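Local atomic coordinates of protein argonaute (Marinitoga piezophila, PDB entry 5I4A), a protein that uses short guide RNAs with a 5'-hydroxyl end to bind complementary target DNA or RNA and cleave it as a guided endonuclease. Residues A[5-9]-A[237-241]; A[109-115]-A[130-136]; A[552-558]-A[578-582]. All blocks are in the same frame, centred on the assembly; numbering follows the deposited sequence.

Contact 1 (A[5-9]-A[237-241])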
# COMPACT_ATOMS: atom_id res chain seq x y z
N TYR A 5 -19.99 10.58 10.54
CA TYR A 5 -19.72 11.44 9.39
C TYR A 5 -18.73 10.77 8.45
O TYR A 5 -17.77 10.12 8.89
CB TYR A 5 -19.17 12.79 9.86
CG TYR A 5 -18.43 13.59 8.81
CD1 TYR A 5 -17.07 13.40 8.59
CD2 TYR A 5 -19.07 14.57 8.06
CE1 TYR A 5 -16.38 14.13 7.65
CE2 TYR A 5 -18.39 15.31 7.12
CZ TYR A 5 -17.04 15.09 6.91
OH TYR A 5 -16.36 15.82 5.97
N LEU A 6 -18.96 10.92 7.15
CA LEU A 6 -17.98 10.59 6.14
C LEU A 6 -17.67 11.83 5.32
O LEU A 6 -18.53 12.70 5.13
CB LEU A 6 -18.47 9.46 5.21
CG LEU A 6 -18.60 8.06 5.81
CD1 LEU A 6 -18.88 7.03 4.71
CD2 LEU A 6 -17.35 7.69 6.60
N ASN A 7 -16.44 11.93 4.84
CA ASN A 7 -16.01 13.09 4.06
C ASN A 7 -16.52 13.05 2.62
O ASN A 7 -15.82 13.49 1.70
CB ASN A 7 -14.48 13.19 4.10
CG ASN A 7 -13.79 12.03 3.39
OD1 ASN A 7 -14.38 10.97 3.21
ND2 ASN A 7 -12.54 12.24 3.00
N LEU A 8 -17.72 12.54 2.40
CA LEU A 8 -18.31 12.42 1.08
C LEU A 8 -19.29 13.55 0.84
O LEU A 8 -20.04 13.95 1.74
CB LEU A 8 -19.01 11.07 0.92
CG LEU A 8 -18.06 9.87 0.95
CD1 LEU A 8 -18.84 8.56 1.00
CD2 LEU A 8 -17.16 9.91 -0.27
N TYR A 9 -19.29 14.08 -0.38
CA TYR A 9 -20.14 15.20 -0.75
C TYR A 9 -20.82 14.91 -2.08
O TYR A 9 -20.16 14.58 -3.06
CB TYR A 9 -19.33 16.50 -0.82
CG TYR A 9 -18.78 16.91 0.52
CD1 TYR A 9 -19.56 17.65 1.41
CD2 TYR A 9 -17.50 16.55 0.92
CE1 TYR A 9 -19.07 18.03 2.65
CE2 TYR A 9 -17.00 16.92 2.15
CZ TYR A 9 -17.79 17.66 3.01
OH TYR A 9 -17.30 18.03 4.24
N PHE A 237 -11.35 19.53 8.24
CA PHE A 237 -12.68 19.04 7.91
C PHE A 237 -13.72 20.14 8.08
O PHE A 237 -14.66 20.25 7.28
CB PHE A 237 -13.04 17.84 8.79
CG PHE A 237 -12.46 16.53 8.32
CD1 PHE A 237 -12.95 15.89 7.20
CD2 PHE A 237 -11.43 15.92 9.03
CE1 PHE A 237 -12.42 14.68 6.78
CE2 PHE A 237 -10.90 14.72 8.62
CZ PHE A 237 -11.39 14.10 7.49
N LYS A 238 -13.57 20.97 9.11
CA LYS A 238 -14.53 22.02 9.41
C LYS A 238 -14.32 23.28 8.56
O LYS A 238 -15.26 24.05 8.38
CB LYS A 238 -14.48 22.38 10.90
CG LYS A 238 -15.49 23.43 11.34
CD LYS A 238 -16.04 23.15 12.72
CE LYS A 238 -17.12 24.16 13.08
NZ LYS A 238 -18.37 23.50 13.53
N LYS A 239 -13.11 23.50 8.04
CA LYS A 239 -12.87 24.63 7.16
C LYS A 239 -13.31 24.37 5.72
O LYS A 239 -13.20 25.28 4.89
CB LYS A 239 -11.39 25.02 7.17
CG LYS A 239 -11.04 26.12 8.16
CD LYS A 239 -9.53 26.28 8.29
CE LYS A 239 -9.08 27.68 7.92
NZ LYS A 239 -7.60 27.75 7.81
N ILE A 240 -13.81 23.17 5.41
CA ILE A 240 -14.16 22.84 4.03
C ILE A 240 -15.17 23.80 3.43
O ILE A 240 -14.94 24.30 2.31
CB ILE A 240 -14.62 21.37 3.94
CG1 ILE A 240 -13.46 20.42 4.22
CG2 ILE A 240 -15.25 21.09 2.59
CD1 ILE A 240 -13.83 18.96 4.11
N PRO A 241 -16.31 24.11 4.08
CA PRO A 241 -17.31 24.97 3.41
C PRO A 241 -16.78 26.34 3.02
O PRO A 241 -17.07 26.82 1.92
CB PRO A 241 -18.43 25.07 4.45
CG PRO A 241 -18.27 23.86 5.30
CD PRO A 241 -16.80 23.65 5.39
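Tyr-5 swings its ring away from its own amide nitrogen (chi1 161°), which carries the phenol out from segment 5-9 to Phe-237, whose own CG stands anti to the carbonyl carbon (chi1 -81°). The two rings, their planes 85° apart, meet obliquely: OH of Tyr-5 lies 3.6 Å from CD1 of Phe-237, and CE1 of Tyr-5 lies 3.9 Å from that same CD1. CB of Asn-7 meets the edge of the Phe-237 ring at CE1, 3.7 Å away and in its plane, while the amide of Asn-7 is engaged elsewhere, with OD1 accepting from the backbone N of Asn-552. Tyr-9 and Ile-240 reach for each other from opposite directions, OH of Tyr-9 3.6 Å from CD1 of Ile-240. Between the two tyrosines, OH of Tyr-5 donates to OH of Tyr-9 over 3.0 Å, and this bond ties together two hydroxyls that each also rest on an apolar group, CD1 of Phe-237 and CD1 of Ile-240. Ile-148 of strand 143-156 packs against both Tyr-9 and Ile-240. The arrangement is a buried aromatic and aliphatic interface that joins the N-terminal domain to linker L2 within the PAZ lobe of a bilobed Argonaute.

Contact 2 (A[109-115]-A[130-136]). With nucleotides of chain B.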
# COMPACT_ATOMS: atom_id res chain seq x y z
N GLY A 109 -1.81 12.81 -7.69
CA GLY A 109 -2.80 12.19 -6.82
C GLY A 109 -3.97 13.08 -6.46
O GLY A 109 -4.69 12.77 -5.50
N ASN A 110 -4.19 14.17 -7.20
CA ASN A 110 -5.28 15.11 -6.96
C ASN A 110 -5.19 15.74 -5.57
O ASN A 110 -6.21 16.00 -4.92
CB ASN A 110 -6.65 14.45 -7.16
CG ASN A 110 -6.96 14.20 -8.63
OD1 ASN A 110 -6.71 15.05 -9.48
ND2 ASN A 110 -7.50 13.02 -8.93
N ASN A 111 -3.97 15.97 -5.10
CA ASN A 111 -3.72 16.76 -3.90
C ASN A 111 -3.64 18.23 -4.29
O ASN A 111 -2.94 18.58 -5.24
CB ASN A 111 -2.43 16.32 -3.21
CG ASN A 111 -2.53 14.92 -2.64
OD1 ASN A 111 -3.01 14.73 -1.52
ND2 ASN A 111 -2.07 13.93 -3.40
N PHE A 112 -4.36 19.07 -3.56
CA PHE A 112 -4.43 20.50 -3.86
C PHE A 112 -3.88 21.28 -2.68
O PHE A 112 -4.47 21.28 -1.59
CB PHE A 112 -5.86 20.91 -4.21
CG PHE A 112 -6.35 20.32 -5.50
CD1 PHE A 112 -5.85 20.77 -6.72
CD2 PHE A 112 -7.28 19.30 -5.50
CE1 PHE A 112 -6.29 20.23 -7.91
CE2 PHE A 112 -7.72 18.75 -6.69
CZ PHE A 112 -7.23 19.21 -7.89
N ILE A 113 -2.75 21.94 -2.90
CA ILE A 113 -2.02 22.64 -1.86
C ILE A 113 -2.53 24.07 -1.79
O ILE A 113 -2.44 24.82 -2.78
CB ILE A 113 -0.51 22.61 -2.14
CG1 ILE A 113 0.01 21.17 -2.14
CG2 ILE A 113 0.24 23.47 -1.15
CD1 ILE A 113 1.43 21.05 -2.64
N SER A 114 -3.08 24.46 -0.64
CA SER A 114 -3.52 25.84 -0.47
C SER A 114 -2.32 26.77 -0.36
O SER A 114 -1.27 26.42 0.18
CB SER A 114 -4.40 25.97 0.77
OG SER A 114 -4.74 27.33 1.01
N ASN A 115 -2.49 27.99 -0.90
CA ASN A 115 -1.46 29.01 -0.81
C ASN A 115 -1.89 30.22 0.02
O ASN A 115 -1.11 31.17 0.14
CB ASN A 115 -1.04 29.47 -2.21
CG ASN A 115 -0.07 28.51 -2.87
OD1 ASN A 115 1.08 28.38 -2.44
ND2 ASN A 115 -0.53 27.83 -3.91
N HIS A 130 1.52 23.93 4.49
CA HIS A 130 0.41 24.28 3.61
C HIS A 130 -0.77 23.36 3.89
O HIS A 130 -0.65 22.13 3.76
CB HIS A 130 0.83 24.16 2.15
CG HIS A 130 1.95 25.07 1.75
ND1 HIS A 130 1.74 26.22 1.01
CD2 HIS A 130 3.28 25.00 1.96
CE1 HIS A 130 2.90 26.82 0.80
NE2 HIS A 130 3.85 26.10 1.37
N LEU A 131 -1.90 23.95 4.27
CA LEU A 131 -3.14 23.18 4.33
C LEU A 131 -3.45 22.60 2.96
O LEU A 131 -3.41 23.31 1.95
CB LEU A 131 -4.29 24.07 4.82
CG LEU A 131 -5.72 23.53 4.77
CD1 LEU A 131 -5.85 22.20 5.49
CD2 LEU A 131 -6.68 24.55 5.37
N THR A 132 -3.72 21.30 2.92
CA THR A 132 -3.88 20.58 1.67
C THR A 132 -5.18 19.79 1.70
O THR A 132 -5.62 19.33 2.75
CB THR A 132 -2.68 19.65 1.40
OG1 THR A 132 -1.47 20.42 1.44
CG2 THR A 132 -2.79 18.96 0.05
N TYR A 133 -5.80 19.66 0.53
CA TYR A 133 -7.00 18.85 0.36
C TYR A 133 -6.80 17.89 -0.80
O TYR A 133 -6.47 18.31 -1.91
CB TYR A 133 -8.24 19.73 0.10
CG TYR A 133 -8.74 20.48 1.31
CD1 TYR A 133 -9.48 19.83 2.29
CD2 TYR A 133 -8.49 21.83 1.47
CE1 TYR A 133 -9.95 20.50 3.40
CE2 TYR A 133 -8.96 22.52 2.58
CZ TYR A 133 -9.69 21.85 3.54
OH TYR A 133 -10.16 22.53 4.64
N LYS A 134 -6.98 16.60 -0.53
CA LYS A 134 -6.96 15.57 -1.56
C LYS A 134 -8.39 15.21 -1.92
O LYS A 134 -9.22 14.94 -1.04
CB LYS A 134 -6.20 14.33 -1.09
CG LYS A 134 -6.31 13.16 -2.05
CD LYS A 134 -5.18 12.17 -1.87
CE LYS A 134 -5.36 10.98 -2.81
NZ LYS A 134 -4.14 10.14 -2.90
N ILE A 135 -8.68 15.19 -3.22
CA ILE A 135 -10.04 15.08 -3.74
C ILE A 135 -10.12 13.86 -4.63
O ILE A 135 -9.26 13.65 -5.50
CB ILE A 135 -10.44 16.35 -4.51
CG1 ILE A 135 -10.11 17.61 -3.70
CG2 ILE A 135 -11.91 16.33 -4.83
CD1 ILE A 135 -10.98 17.80 -2.49
N LYS A 136 -11.16 13.05 -4.44
CA LYS A 136 -11.41 11.87 -5.26
C LYS A 136 -12.90 11.77 -5.56
O LYS A 136 -13.74 12.26 -4.80
CB LYS A 136 -10.92 10.59 -4.58
CG LYS A 136 -9.40 10.46 -4.54
CD LYS A 136 -8.83 10.46 -5.94
CE LYS A 136 -7.36 10.08 -5.94
NZ LYS A 136 -6.92 9.64 -7.30
P C B 9 -0.39 10.38 -2.52
OP1 C B 9 -1.63 11.05 -2.06
OP2 C B 9 0.52 9.77 -1.52
O5' C B 9 -0.80 9.27 -3.59
C5' C B 9 -1.68 9.58 -4.66
C4' C B 9 -1.15 9.11 -5.99
O4' C B 9 0.30 9.17 -5.98
C3' C B 9 -1.46 7.67 -6.36
O3' C B 9 -2.75 7.51 -6.92
C2' C B 9 -0.33 7.33 -7.33
O2' C B 9 -0.60 7.87 -8.61
C1' C B 9 0.84 8.10 -6.72
P A B 11 -9.27 7.71 -10.14
OP1 A B 11 -8.43 8.76 -9.52
OP2 A B 11 -10.74 7.71 -9.92
O5' A B 11 -9.00 7.75 -11.71
C5' A B 11 -9.84 7.08 -12.62
C4' A B 11 -9.65 7.61 -14.01
O4' A B 11 -10.17 8.97 -14.07
C3' A B 11 -8.19 7.74 -14.44
O3' A B 11 -7.64 6.54 -14.98
C2' A B 11 -8.22 8.91 -15.42
O2' A B 11 -8.66 8.51 -16.71
C1' A B 11 -9.29 9.80 -14.79
N9 A B 11 -8.70 10.77 -13.85
C8 A B 11 -8.40 10.62 -12.52
N7 A B 11 -7.88 11.69 -11.97
C5 A B 11 -7.85 12.61 -13.02
C6 A B 11 -7.42 13.94 -13.11
N6 A B 11 -6.91 14.64 -12.09
N1 A B 11 -7.54 14.55 -14.31
C2 A B 11 -8.05 13.87 -15.35
N3 A B 11 -8.48 12.62 -15.39
C4 A B 11 -8.35 12.05 -14.17
P U B 10 -3.97 6.93 -6.03
OP1 U B 10 -4.31 7.98 -5.04
OP2 U B 10 -3.55 5.60 -5.55
O5' U B 10 -5.15 6.79 -7.08
O3' U B 10 -8.70 6.28 -9.69
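In the beta hairpin of linker L1, Phe-112 and Tyr-133 form a hydrogen-bonded antiparallel pair, flanked by the non-hydrogen-bonded pairs Asn-111 with Lys-134 and Ile-113 with Thr-132. Phe-112 N reaches Tyr-133 O at 2.8 Å, and Tyr-133 N returns the bond to Phe-112 O at 3.0 Å. Their side chains share one face, where CG1 of Ile-135 meets the edge of the Phe-112 ring, which also stacks on Phe-99 of helix 84-101. At the other end, ND1 of His-130 donates to Ser-114 O over 3.1 Å; the acceptor lies in the imidazole plane and the N-H···O angle is 157°. CG2 of Ile-113 leans obliquely on this residue, 3.4 Å from CB of His-130. Replacing His-130 by an alanine is likely to leave Ser-114 O without this donor and CG2 of Ile-113 with CB alone to rest on.

Toward the guide RNA, where strand 111-120 leaves its other neighbour, 105-107, Asn-110 and Asn-111 both face Lys-107 in a G1 beta bulge. Lys-134, its chain extended, runs past OD1 of Asn-111 and the carbonyl O of Gly-109, so that NZ bridges two phosphates: 2.8 Å to OP1 of C9 of chain B and 3.0 Å to OP1 of U10 of chain B. ND2 of Asn-111 donates to that same C9 oxygen, while its OD1 accepts from Lys-151. The amide of Asn-110 reads the Hoogsteen edge of the adenine of A11 of chain B through two weak bonds, OD1 taking N6 and ND2 giving to N7. Beside it, the bent chain of Lys-136 lets NZ donate to OP1 of A11 of chain B over 2.8 Å.

Contact 3 (A[552-558]-A[578-582])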
# COMPACT_ATOMS: atom_id res chain seq x y z
N ASN A 552 -12.82 8.96 4.47
CA ASN A 552 -12.36 8.91 5.85
C ASN A 552 -13.30 9.74 6.71
O ASN A 552 -14.42 10.06 6.30
CB ASN A 552 -10.89 9.38 5.93
CG ASN A 552 -10.09 8.60 6.96
OD1 ASN A 552 -10.61 8.21 8.00
ND2 ASN A 552 -8.82 8.36 6.66
N SER A 553 -12.85 10.09 7.91
CA SER A 553 -13.69 10.77 8.89
C SER A 553 -12.83 11.27 10.04
O SER A 553 -11.74 10.74 10.29
CB SER A 553 -14.78 9.83 9.43
OG SER A 553 -15.38 10.37 10.60
N TYR A 554 -13.34 12.28 10.74
CA TYR A 554 -12.75 12.66 12.02
C TYR A 554 -13.19 11.76 13.16
O TYR A 554 -12.56 11.77 14.22
CB TYR A 554 -13.07 14.13 12.35
CG TYR A 554 -14.52 14.53 12.18
CD1 TYR A 554 -15.47 14.20 13.14
CD2 TYR A 554 -14.93 15.25 11.07
CE1 TYR A 554 -16.79 14.58 13.00
CE2 TYR A 554 -16.25 15.63 10.92
CZ TYR A 554 -17.18 15.29 11.88
OH TYR A 554 -18.50 15.66 11.73
N ASP A 555 -14.26 10.99 12.96
CA ASP A 555 -14.64 9.97 13.92
C ASP A 555 -13.67 8.79 13.85
O ASP A 555 -12.96 8.60 12.86
CB ASP A 555 -16.06 9.48 13.66
CG ASP A 555 -17.10 10.58 13.82
OD1 ASP A 555 -16.93 11.42 14.73
OD2 ASP A 555 -18.07 10.60 13.04
N ASP A 556 -13.65 8.00 14.92
CA ASP A 556 -12.80 6.81 14.98
C ASP A 556 -13.53 5.65 14.32
O ASP A 556 -14.57 5.19 14.82
CB ASP A 556 -12.43 6.47 16.42
CG ASP A 556 -11.61 5.20 16.53
OD1 ASP A 556 -10.78 4.96 15.63
OD2 ASP A 556 -11.80 4.43 17.49
N LEU A 557 -12.99 5.17 13.21
CA LEU A 557 -13.57 4.06 12.47
C LEU A 557 -12.67 2.83 12.48
O LEU A 557 -12.94 1.86 11.75
CB LEU A 557 -13.86 4.48 11.02
CG LEU A 557 -14.75 5.71 10.87
CD1 LEU A 557 -14.72 6.23 9.44
CD2 LEU A 557 -16.17 5.39 11.29
N LYS A 558 -11.61 2.83 13.28
CA LYS A 558 -10.69 1.70 13.31
C LYS A 558 -11.41 0.44 13.76
O LYS A 558 -12.16 0.46 14.74
CB LYS A 558 -9.50 2.00 14.23
CG LYS A 558 -8.70 3.24 13.84
CD LYS A 558 -7.24 3.09 14.24
CE LYS A 558 -6.52 4.43 14.28
NZ LYS A 558 -6.85 5.19 15.51
N ASN A 578 -2.04 6.62 11.74
CA ASN A 578 -3.22 7.35 11.31
C ASN A 578 -4.28 6.41 10.76
O ASN A 578 -3.99 5.34 10.22
CB ASN A 578 -2.85 8.38 10.24
CG ASN A 578 -2.03 9.52 10.80
OD1 ASN A 578 -2.40 10.14 11.80
ND2 ASN A 578 -0.90 9.81 10.16
N GLN A 579 -5.54 6.82 10.92
CA GLN A 579 -6.68 6.04 10.46
C GLN A 579 -6.70 6.02 8.93
O GLN A 579 -6.89 7.06 8.30
CB GLN A 579 -7.96 6.63 11.03
CG GLN A 579 -9.24 5.92 10.66
CD GLN A 579 -10.43 6.51 11.38
OE1 GLN A 579 -10.90 5.97 12.38
NE2 GLN A 579 -10.93 7.63 10.87
N LYS A 580 -6.50 4.85 8.34
CA LYS A 580 -6.52 4.68 6.89
C LYS A 580 -7.50 3.59 6.52
O LYS A 580 -7.62 2.58 7.22
CB LYS A 580 -5.12 4.34 6.34
CG LYS A 580 -4.08 5.42 6.55
CD LYS A 580 -3.03 5.40 5.45
CE LYS A 580 -2.47 4.01 5.22
NZ LYS A 580 -1.43 3.99 4.16
N GLY A 581 -8.20 3.78 5.40
CA GLY A 581 -9.23 2.87 4.97
C GLY A 581 -8.79 1.95 3.85
O GLY A 581 -7.83 2.23 3.12
N VAL A 582 -9.51 0.85 3.71
CA VAL A 582 -9.31 -0.11 2.62
C VAL A 582 -10.66 -0.36 1.98
O VAL A 582 -11.58 -0.88 2.63
CB VAL A 582 -8.69 -1.43 3.11
CG1 VAL A 582 -8.62 -2.42 1.97
CG2 VAL A 582 -7.31 -1.18 3.69
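Segments 552-558 and 578-581 have no regular structure; 552-558 curls round Gln-579, with the CA atoms of Lys-558 and Gln-579 6.6 Å apart. The Gln-579 side chain, fully extended (chi1 -179°, chi2 175°), thrusts its amide into this curl. There NE2 spends its protons on two acceptors: OD1 of Asn-552 at 2.9 Å, and Asp-555 O at 3.0 Å, approached nearly head-on and within the glutamine's amide plane. OE1 accepts from Leu-557 N, modelled so short that the exact length is doubtful. Asn-552 replies with ND2 to the backbone O of Gln-579 at 2.8 Å, the donor standing above the carbonyl plane, while its OD1 also takes Ser-553 N. Gln-579 is oriented by Asn-552 OD1, Asp-555 O and Leu-557 N, and Asn-552 by bonds at both ends of its amide. The curl is shaped from within as well: Ser-553 OG accepts from Asp-555 N in an ST turn, and Asp-556 OD1 from Lys-558 N in an Asx turn. In the PIWI domain, a side-chain amide held by two backbone groups and the Asn-552 side chain thus joins two loops that lead into strands 560-565 and 582-589 of the central sheet of the RNase H fold.

Starting at the N terminus, residues 5-9 meet 237-241, so contact 1 closes a loop of more than two hundred residues that contains the rest of the N-terminal domain, all of linker L1 and the PAZ domain. Contact 2 is nested within that loop as a short hairpin, and the two touch where Ile-240 and Lys-239 pack on Tyr-133. Contact 3 opens and closes later, in the PIWI domain, in series with both. It lies clear of contact 2, yet meets contact 1 through Asn-7 with Asn-552 and Tyr-5 with Asp-555. Segment 5-9 therefore links linker L2 to the PIWI lobe.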